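Fuculose-1-phosphate aldolase (Thermus thermophilus, PDB 2FK5) is a class II aldolase family protein with an AraD-like fold, a mixed beta sheet covered by helices, in an assembly of eight chains. Local coordinates at residues A132-S135 / V136-L140; M173-L176 / E177-A180. All coordinates share one frame; numbering follows the deposited sequence.

Interaction 1: A132-S135 / V136-L140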
loop_
_atom_site.group_PDB
_atom_site.type_symbol
_atom_site.label_atom_id
_atom_site.label_comp_id
_atom_site.label_asym_id
_atom_site.label_seq_id
_atom_site.Cartn_x
_atom_site.Cartn_y
_atom_site.Cartn_z
ATOM N N ALA A 132 18.903 12.336 -27.848
ATOM C CA ALA A 132 18.746 11.294 -26.857
ATOM C C ALA A 132 18.277 10.042 -27.572
ATOM O O ALA A 132 18.799 8.959 -27.340
ATOM C CB ALA A 132 17.723 11.718 -25.808
ATOM N N ALA A 133 17.300 10.204 -28.460
ATOM C CA ALA A 133 16.752 9.072 -29.195
ATOM C C ALA A 133 17.832 8.239 -29.858
ATOM O O ALA A 133 17.904 7.030 -29.658
ATOM C CB ALA A 133 15.760 9.559 -30.239
ATOM N N LEU A 134 18.686 8.886 -30.646
ATOM C CA LEU A 134 19.744 8.167 -31.342
ATOM C C LEU A 134 20.788 7.572 -30.398
ATOM O O LEU A 134 21.141 6.396 -30.514
ATOM C CB LEU A 134 20.416 9.096 -32.355
ATOM C CG LEU A 134 21.425 8.454 -33.305
ATOM C CD1 LEU A 134 20.762 7.318 -34.069
ATOM C CD2 LEU A 134 21.947 9.509 -34.267
ATOM N N SER A 135 21.282 8.381 -29.460
ATOM C CA SER A 135 22.287 7.916 -28.497
ATOM C C SER A 135 21.781 6.728 -27.680
ATOM O O SER A 135 22.464 5.713 -27.536
ATOM C CB SER A 135 22.666 9.047 -27.534
ATOM O OG SER A 135 23.183 10.157 -28.245
ATOM N N VAL A 136 20.582 6.878 -27.133
ATOM C CA VAL A 136 19.965 5.831 -26.329
ATOM C C VAL A 136 19.783 4.552 -27.140
ATOM O O VAL A 136 20.164 3.472 -26.693
ATOM C CB VAL A 136 18.588 6.293 -25.793
ATOM C CG1 VAL A 136 17.860 5.133 -25.131
ATOM C CG2 VAL A 136 18.777 7.439 -24.801
ATOM N N ALA A 137 19.199 4.671 -28.330
ATOM C CA ALA A 137 18.979 3.493 -29.168
ATOM C C ALA A 137 20.300 2.802 -29.493
ATOM O O ALA A 137 20.429 1.585 -29.346
ATOM C CB ALA A 137 18.251 3.886 -30.455
ATOM N N GLU A 138 21.294 3.570 -29.932
ATOM C CA GLU A 138 22.576 2.958 -30.246
ATOM C C GLU A 138 23.159 2.277 -29.019
ATOM O O GLU A 138 23.702 1.184 -29.107
ATOM C CB GLU A 138 23.556 3.997 -30.792
ATOM C CG GLU A 138 23.302 4.346 -32.255
ATOM C CD GLU A 138 23.319 3.118 -33.151
ATOM O OE1 GLU A 138 24.260 2.306 -33.031
ATOM O OE2 GLU A 138 22.396 2.963 -33.978
ATOM N N ALA A 139 23.031 2.914 -27.863
ATOM C CA ALA A 139 23.554 2.333 -26.635
ATOM C C ALA A 139 22.857 1.023 -26.288
ATOM O O ALA A 139 23.502 0.046 -25.920
ATOM C CB ALA A 139 23.400 3.323 -25.484
ATOM N N LEU A 140 21.534 0.995 -26.398
ATOM C CA LEU A 140 20.805 -0.218 -26.051
ATOM C C LEU A 140 20.998 -1.363 -27.046
ATOM O O LEU A 140 20.489 -2.468 -26.839
ATOM C CB LEU A 140 19.315 0.098 -25.846
ATOM C CG LEU A 140 19.081 1.109 -24.710
ATOM C CD1 LEU A 140 17.593 1.425 -24.579
ATOM C CD2 LEU A 140 19.624 0.541 -23.392
#
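The flat groups that meet across this turn are peptide carbonyls, and those of A132 and L134 each take a side chain as well as an N-H. At A132 O, V136 N arrives nearly along the C=O axis at 2.7 Å. V136 CG2 comes in beside that N-H, 3.0 Å from A132 O, because it sits anti to the carbonyl carbon with CG1 anti to the backbone N (chi1 172°). L134 O is approached more obliquely. E138 N binds it at 2.9 Å from 21° off the carbonyl plane, and the aliphatic start of the same glutamate lies alongside, with E138 CG 3.5 Å from L134 O. The two side chains also meet directly, L134 CD1 being 4.3 Å from E138 CG. A137 N to A133 O and A139 N to S135 O complete the four successive i to i+4 bonds.

This is helix 130-142, the crossover helix of the beta-alpha-beta unit between parallel strands 118-121 and 145-148. V136 turns inward onto L121, C146, L148 and F154 of the sheet, while S135 OG bonds back to E131 O.

A bend at chi2 (-56°) turns E138 off an extended course, and OE2 forms a salt bridge with R80. The one carboxylate here thus links helix 130-142 to helix 71-80, and the arginine probably offsets its negative charge.

Interaction 2: M173-L176 / E177-A180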
loop_
_atom_site.group_PDB
_atom_site.type_symbol
_atom_site.label_atom_id
_atom_site.label_comp_id
_atom_site.label_asym_id
_atom_site.label_seq_id
_atom_site.Cartn_x
_atom_site.Cartn_y
_atom_site.Cartn_z
ATOM N N MET A 173 15.506 -2.196 -14.104
ATOM C CA MET A 173 15.497 -0.826 -13.601
ATOM C C MET A 173 15.675 -0.829 -12.083
ATOM O O MET A 173 16.439 -0.022 -11.547
ATOM C CB MET A 173 14.197 -0.124 -13.985
ATOM C CG MET A 173 14.139 1.359 -13.599
ATOM S SD MET A 173 15.460 2.354 -14.356
ATOM C CE MET A 173 14.947 2.332 -16.077
ATOM N N THR A 174 14.989 -1.738 -11.388
ATOM C CA THR A 174 15.117 -1.799 -9.932
ATOM C C THR A 174 16.507 -2.273 -9.552
ATOM O O THR A 174 17.077 -1.798 -8.568
ATOM C CB THR A 174 14.046 -2.719 -9.263
ATOM O OG1 THR A 174 14.171 -4.060 -9.741
ATOM C CG2 THR A 174 12.652 -2.212 -9.570
ATOM N N THR A 175 17.058 -3.199 -10.335
ATOM C CA THR A 175 18.405 -3.709 -10.087
ATOM C C THR A 175 19.408 -2.563 -10.239
ATOM O O THR A 175 20.374 -2.468 -9.475
ATOM C CB THR A 175 18.764 -4.834 -11.078
ATOM O OG1 THR A 175 17.970 -5.988 -10.788
ATOM C CG2 THR A 175 20.240 -5.196 -10.978
ATOM N N LEU A 176 19.174 -1.698 -11.226
ATOM C CA LEU A 176 20.044 -0.549 -11.452
ATOM C C LEU A 176 20.079 0.406 -10.257
ATOM O O LEU A 176 21.157 0.806 -9.821
ATOM C CB LEU A 176 19.609 0.231 -12.697
ATOM C CG LEU A 176 20.279 1.603 -12.890
ATOM C CD1 LEU A 176 21.786 1.492 -12.734
ATOM C CD2 LEU A 176 19.932 2.149 -14.261
ATOM N N GLU A 177 18.920 0.787 -9.720
ATOM C CA GLU A 177 18.938 1.714 -8.583
ATOM C C GLU A 177 19.503 1.040 -7.336
ATOM O O GLU A 177 20.205 1.677 -6.560
ATOM C CB GLU A 177 17.543 2.293 -8.305
ATOM C CG GLU A 177 17.460 3.200 -7.047
ATOM C CD GLU A 177 18.219 4.542 -7.159
ATOM O OE1 GLU A 177 18.052 5.396 -6.262
ATOM O OE2 GLU A 177 18.981 4.753 -8.122
ATOM N N GLU A 178 19.219 -0.249 -7.150
ATOM C CA GLU A 178 19.766 -0.975 -6.002
ATOM C C GLU A 178 21.302 -1.024 -6.106
ATOM O O GLU A 178 22.004 -0.828 -5.116
ATOM C CB GLU A 178 19.198 -2.398 -5.947
ATOM C CG GLU A 178 17.677 -2.421 -5.893
ATOM C CD GLU A 178 17.102 -3.823 -5.921
ATOM O OE1 GLU A 178 17.663 -4.687 -6.628
ATOM O OE2 GLU A 178 16.077 -4.054 -5.247
ATOM N N SER A 179 21.817 -1.272 -7.307
ATOM C CA SER A 179 23.260 -1.304 -7.516
ATOM C C SER A 179 23.874 0.081 -7.271
ATOM O O SER A 179 24.963 0.188 -6.707
ATOM C CB SER A 179 23.589 -1.791 -8.937
ATOM O OG SER A 179 23.410 -3.205 -9.051
ATOM N N ALA A 180 23.176 1.134 -7.690
ATOM C CA ALA A 180 23.659 2.508 -7.489
ATOM C C ALA A 180 23.701 2.841 -5.993
ATOM O O ALA A 180 24.663 3.436 -5.502
ATOM C CB ALA A 180 22.750 3.491 -8.216
HETATM O O HOH W 1 18.958 -6.782 -7.910
#
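E178 sends CG anti to its own carbonyl carbon (chi1 -57°) and then runs extended (chi2 177°), which carries the carboxylate back along the helix, past T174 O, toward T175. The two polar ends do not meet directly, T175 OG1 lying 4.4 Å from E178 OE1. A water spans them instead, donating to E178 OE1 at 2.8 Å and to T175 OG1 at 3.1 Å. That threonine hydroxyl also hydrogen-bonds G171 O, one turn earlier. The CG2 methyl of T175 packs 4.2 Å from S179 OG, which is itself hydrogen-bonded to D108 OD1.

All of this sits midway along helix 162-191, the long last helix of the AraD-like fold, and its backbone keeps regular i to i+4 bonds such as S179 N to T175 O at 2.9 Å. M173 and L176 face the sheet, touching A153 of strand 152-157.

The two carboxylate oxygens of E177 accept from V93 N and A94 N at the start of helix 92-98. E178 OE2 finds its partners on the second subunit: R92 there makes a salt bridge to it, and S23 of that subunit a hydrogen bond.

How the interactions relate
Interaction 1 closes before interaction 2 opens along the chain, and the two do not touch: their centres are 20 Å apart and their nearest atoms about 9 Å. Both pack on strand 152-157. V136 and L140 of interaction 1 rest on F154, and L140 also on V156, whereas M173 of interaction 2 packs on A153 and A155; this alternation is consistent with helices 130-142 and 162-191 lying on opposite faces of the sheet. Their outward links differ as well. Interaction 1 reaches helix 71-80 within its own chain and meets no other subunit of the assembly, while interaction 2 lies at a subunit interface.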